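Aldolase (Klebsiella pneumoniae, PDB 6VOQ) is a zinc-binding protein of the class II aldolase and adducin family, built on an AraD-like alpha/beta fold and assembled from four chains. Local coordinates at residues A[55-59]-A[69-73]; A[7-11]-A[40-44]. All coordinates share one frame; numbering follows the deposited sequence.

Contact 1 (A[55-59]-A[69-73]); sequences QRLSV and GDKPS
Arg56 and Asp70 both start their side chains anti to the carbonyl carbon, with chi1 -77° in Arg56 and -62° in Asp70, and the arginine chain then bends at chi3. This brings the guanidinium face and the Asp70 carboxylate together. Arg56 NH2 lies 2.8 Å from Asp70 OD2. The two planes are 72° apart, and the carboxylate sits over one face of the guanidinium. No N-H points at OD2, so this salt bridge works through charge alone. Asp70 OD1 stands above the same face, toward its rim, 3.1 Å from Arg56 NH1. Beside this pair the backbones are joined: Asp70 N donates a nearly straight hydrogen bond of 3.0 Å to Arg56 O. Asp70 is thus held at both its backbone and its side chain by one residue. Ser58 ties down the next part of the loop. Ser58 OG donates to Asp70 O at 2.8 Å, from above the carbonyl plane. The Ser58 CB packs against Pro72 CB at 3.8 Å. Gly69 lies over the backbone of residues 56-58, its CA 3.6 Å from Leu57 O. Its positive phi favours glycine. The contact closes a beta hairpin. Strands 58-60 and 66-68 are antiparallel neighbours, and the two segments are the chain entering and leaving them. Leu57 and Val59 turn from the loop toward helix 4-20 and strand 40-42. Beyond Pro72, Ser73 leads on to zinc ligand Glu75 and helix 76-83.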
loop_
_atom_site.group_PDB
_atom_site.type_symbol
_atom_site.label_atom_id
_atom_site.label_comp_id
_atom_site.label_asym_id
_atom_site.label_seq_id
_atom_site.Cartn_x
_atom_site.Cartn_y
_atom_site.Cartn_z
ATOM N N GLN A 55 -11.640 22.226 15.688
ATOM C CA GLN A 55 -12.584 23.013 16.435
ATOM C C GLN A 55 -13.695 22.195 17.061
ATOM O O GLN A 55 -14.262 22.637 18.062
ATOM C CB GLN A 55 -13.154 24.068 15.501
ATOM C CG GLN A 55 -12.327 25.321 15.541
ATOM C CD GLN A 55 -12.076 25.706 16.993
ATOM O OE1 GLN A 55 -12.851 26.441 17.608
ATOM N NE2 GLN A 55 -11.036 25.087 17.586
ATOM N N ARG A 56 -13.994 21.009 16.538
ATOM C CA ARG A 56 -15.142 20.227 16.971
ATOM C C ARG A 56 -14.751 18.905 17.621
ATOM O O ARG A 56 -15.626 18.080 17.909
ATOM C CB ARG A 56 -16.067 20.005 15.777
ATOM C CG ARG A 56 -16.875 21.256 15.455
ATOM C CD ARG A 56 -17.284 21.304 14.000
ATOM N NE ARG A 56 -17.834 20.025 13.562
ATOM C CZ ARG A 56 -19.106 19.663 13.709
ATOM N NH1 ARG A 56 -19.972 20.491 14.281
ATOM N NH2 ARG A 56 -19.512 18.474 13.279
ATOM N N LEU A 57 -13.465 18.691 17.875
ATOM C CA LEU A 57 -13.048 17.506 18.606
ATOM C C LEU A 57 -13.698 17.498 19.983
ATOM O O LEU A 57 -13.848 18.540 20.626
ATOM C CB LEU A 57 -11.526 17.461 18.725
ATOM C CG LEU A 57 -10.737 17.363 17.420
ATOM C CD1 LEU A 57 -9.299 17.750 17.680
ATOM C CD2 LEU A 57 -10.811 15.960 16.815
ATOM N N SER A 58 -14.115 16.318 20.419
ATOM C CA SER A 58 -14.837 16.200 21.673
ATOM C C SER A 58 -13.916 16.437 22.857
ATOM O O SER A 58 -12.724 16.120 22.823
ATOM C CB SER A 58 -15.458 14.815 21.796
ATOM O OG SER A 58 -15.881 14.356 20.528
ATOM N N VAL A 59 -14.492 16.986 23.921
ATOM C CA VAL A 59 -13.839 17.053 25.219
ATOM C C VAL A 59 -14.789 16.442 26.240
ATOM O O VAL A 59 -15.948 16.859 26.347
ATOM C CB VAL A 59 -13.460 18.488 25.612
ATOM C CG1 VAL A 59 -12.877 18.497 27.003
ATOM C CG2 VAL A 59 -12.481 19.066 24.620
ATOM N N GLY A 69 -17.495 20.290 22.080
ATOM C CA GLY A 69 -17.272 19.651 20.808
ATOM C C GLY A 69 -18.415 18.722 20.442
ATOM O O GLY A 69 -19.444 18.657 21.101
ATOM N N ASP A 70 -18.216 17.986 19.353
ATOM C CA ASP A 70 -19.207 16.986 18.982
ATOM C C ASP A 70 -19.232 15.878 20.020
ATOM O O ASP A 70 -18.285 15.704 20.792
ATOM C CB ASP A 70 -18.907 16.372 17.616
ATOM C CG ASP A 70 -18.935 17.383 16.488
ATOM O OD1 ASP A 70 -19.489 18.499 16.662
ATOM O OD2 ASP A 70 -18.413 17.037 15.410
ATOM N N LYS A 71 -20.317 15.102 20.014
ATOM C CA LYS A 71 -20.421 14.003 20.961
ATOM C C LYS A 71 -19.249 13.054 20.723
ATOM O O LYS A 71 -18.878 12.812 19.565
ATOM C CB LYS A 71 -21.767 13.275 20.836
ATOM C CG LYS A 71 -22.018 12.191 21.919
ATOM C CD LYS A 71 -22.472 12.786 23.271
ATOM C CE LYS A 71 -22.392 11.755 24.422
ATOM N NZ LYS A 71 -23.719 11.135 24.736
ATOM N N PRO A 72 -18.596 12.566 21.776
ATOM C CA PRO A 72 -17.417 11.721 21.579
ATOM C C PRO A 72 -17.765 10.403 20.909
ATOM O O PRO A 72 -18.911 9.948 20.911
ATOM C CB PRO A 72 -16.907 11.486 23.006
ATOM C CG PRO A 72 -18.101 11.696 23.867
ATOM C CD PRO A 72 -18.858 12.806 23.207
ATOM N N SER A 73 -16.740 9.790 20.327
ATOM C CA SER A 73 -16.838 8.414 19.869
ATOM C C SER A 73 -17.363 7.532 20.990
ATOM O O SER A 73 -17.011 7.714 22.159
ATOM C CB SER A 73 -15.463 7.925 19.413
ATOM O OG SER A 73 -15.529 6.579 18.975
#

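Contact 2 (A[7-11]-A[40-44]); sequences LREEM and LLATP
Leu41 packs against Arg8 and Met11 on helix 4-20. The tight part of the contact lies around its two methyl groups. Leu41 CD2 rests on the helix backbone, 3.8 Å from Arg8 CA. Leu41 CD1 sits over the centre of one face of the Arg8 guanidinium, 3.8 Å from Arg8 CZ. The Arg8 chain is extended from CG to NE, which carries the flat group across the leucine. The Arg8 nitrogens have partners elsewhere: NH2 forms a salt bridge with Glu4, and NH1 hydrogen-bonds to Ala54 O and Leu57 O. Met11 sends CG anti to its backbone N (chi1 178°) and bends at chi3. Met11 SD comes 4.1 Å from Leu41 CD2 and 3.8 Å from Thr43 CG2. This is a helix packed on a sheet of the alpha/beta fold. Helix 7-11 crosses strand 40-42 at -33°, with the axes 9.7 Å apart, and no hydrogen bond joins them. Packing is looser at Leu7, whose CB stays 4.4 Å from Leu41 CD2. Glu9 points away from the strand on a partly exposed side of the helix and is poorly ordered. Thr43 OG1 is bonded to Leu31 N of the adjacent strand.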
loop_
_atom_site.group_PDB
_atom_site.type_symbol
_atom_site.label_atom_id
_atom_site.label_comp_id
_atom_site.label_asym_id
_atom_site.label_seq_id
_atom_site.Cartn_x
_atom_site.Cartn_y
_atom_site.Cartn_z
ATOM N N LEU A 7 -2.516 20.551 20.685
ATOM C CA LEU A 7 -3.036 19.207 20.899
ATOM C C LEU A 7 -4.184 18.913 19.937
ATOM O O LEU A 7 -4.208 17.855 19.298
ATOM C CB LEU A 7 -3.470 19.046 22.356
ATOM C CG LEU A 7 -2.339 18.995 23.397
ATOM C CD1 LEU A 7 -2.870 18.985 24.842
ATOM C CD2 LEU A 7 -1.427 17.804 23.160
ATOM N N ARG A 8 -5.128 19.846 19.798
ATOM C CA ARG A 8 -6.170 19.683 18.791
ATOM C C ARG A 8 -5.552 19.566 17.410
ATOM O O ARG A 8 -5.959 18.724 16.603
ATOM C CB ARG A 8 -7.150 20.862 18.842
ATOM C CG ARG A 8 -8.055 20.833 20.047
ATOM C CD ARG A 8 -9.037 21.978 20.046
ATOM N NE ARG A 8 -9.870 21.967 21.250
ATOM C CZ ARG A 8 -11.080 21.420 21.330
ATOM N NH1 ARG A 8 -11.639 20.845 20.269
ATOM N NH2 ARG A 8 -11.734 21.458 22.481
ATOM N N GLU A 9 -4.555 20.397 17.134
ATOM C CA GLU A 9 -3.841 20.361 15.871
ATOM C C GLU A 9 -3.156 19.015 15.635
ATOM O O GLU A 9 -3.322 18.415 14.561
ATOM C CB GLU A 9 -2.828 21.511 15.873
ATOM C CG GLU A 9 -2.118 21.814 14.569
ATOM C CD GLU A 9 -2.997 21.725 13.330
ATOM O OE1 GLU A 9 -2.422 21.458 12.255
ATOM O OE2 GLU A 9 -4.229 21.961 13.396
ATOM N N GLU A 10 -2.393 18.538 16.626
ATOM C CA GLU A 10 -1.712 17.253 16.527
ATOM C C GLU A 10 -2.692 16.119 16.258
ATOM O O GLU A 10 -2.389 15.199 15.490
ATOM C CB GLU A 10 -0.931 16.990 17.816
ATOM C CG GLU A 10 -0.210 15.662 17.851
ATOM C CD GLU A 10 1.272 15.833 17.598
ATOM O OE1 GLU A 10 2.085 15.230 18.339
ATOM O OE2 GLU A 10 1.617 16.585 16.657
ATOM N N MET A 11 -3.865 16.159 16.894
ATOM C CA MET A 11 -4.834 15.087 16.711
ATOM C C MET A 11 -5.341 15.044 15.278
ATOM O O MET A 11 -5.432 13.967 14.686
ATOM C CB MET A 11 -5.993 15.254 17.688
ATOM C CG MET A 11 -7.072 14.202 17.540
ATOM S SD MET A 11 -8.061 14.017 19.031
ATOM C CE MET A 11 -6.821 13.348 20.127
ATOM N N LEU A 40 -10.330 14.953 28.724
ATOM C CA LEU A 40 -9.952 14.119 27.596
ATOM C C LEU A 40 -10.369 14.799 26.298
ATOM O O LEU A 40 -11.537 15.168 26.134
ATOM C CB LEU A 40 -10.608 12.745 27.712
ATOM C CG LEU A 40 -9.794 11.580 27.189
ATOM C CD1 LEU A 40 -8.362 11.708 27.684
ATOM C CD2 LEU A 40 -10.424 10.299 27.660
ATOM N N LEU A 41 -9.416 14.971 25.391
ATOM C CA LEU A 41 -9.708 15.352 24.016
ATOM C C LEU A 41 -9.842 14.072 23.195
ATOM O O LEU A 41 -9.008 13.170 23.307
ATOM C CB LEU A 41 -8.600 16.251 23.460
ATOM C CG LEU A 41 -8.758 16.768 22.028
ATOM C CD1 LEU A 41 -9.795 17.885 21.991
ATOM C CD2 LEU A 41 -7.420 17.250 21.451
ATOM N N ALA A 42 -10.893 13.976 22.391
ATOM C CA ALA A 42 -11.143 12.741 21.666
ATOM C C ALA A 42 -11.779 13.051 20.321
ATOM O O ALA A 42 -12.384 14.106 20.127
ATOM C CB ALA A 42 -12.046 11.787 22.466
ATOM N N THR A 43 -11.626 12.110 19.388
ATOM C CA THR A 43 -12.244 12.251 18.083
ATOM C C THR A 43 -13.744 11.983 18.192
ATOM O O THR A 43 -14.168 11.089 18.927
ATOM C CB THR A 43 -11.602 11.298 17.063
ATOM O OG1 THR A 43 -11.749 9.947 17.495
ATOM C CG2 THR A 43 -10.127 11.587 16.916
ATOM N N PRO A 44 -14.573 12.748 17.495
ATOM C CA PRO A 44 -16.019 12.655 17.719
ATOM C C PRO A 44 -16.608 11.398 17.095
ATOM O O PRO A 44 -15.960 10.661 16.349
ATOM C CB PRO A 44 -16.560 13.930 17.065
ATOM C CG PRO A 44 -15.549 14.286 16.034
ATOM C CD PRO A 44 -14.216 13.843 16.573
#

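Overall arrangement
From the N terminus, helix 4-20 comes first. Contact 2 closes the loop that runs from it through strand 30-34 to strand 40-42, with 28 residues between its segments. The chain then passes to residues 55-59, where contact 1 opens. Only nine residues separate its segments. The two contacts follow in series and neither nest nor cross. Their centres lie about 8 Å apart, and they meet through neighbouring strands of one sheet. Ser58 O and Ala42 N are probably hydrogen-bonded, as are Ser73 N and Thr43 O. Residues 40-44 therefore join the helix-covered face to the outer hairpin and the approach to helix 76-83.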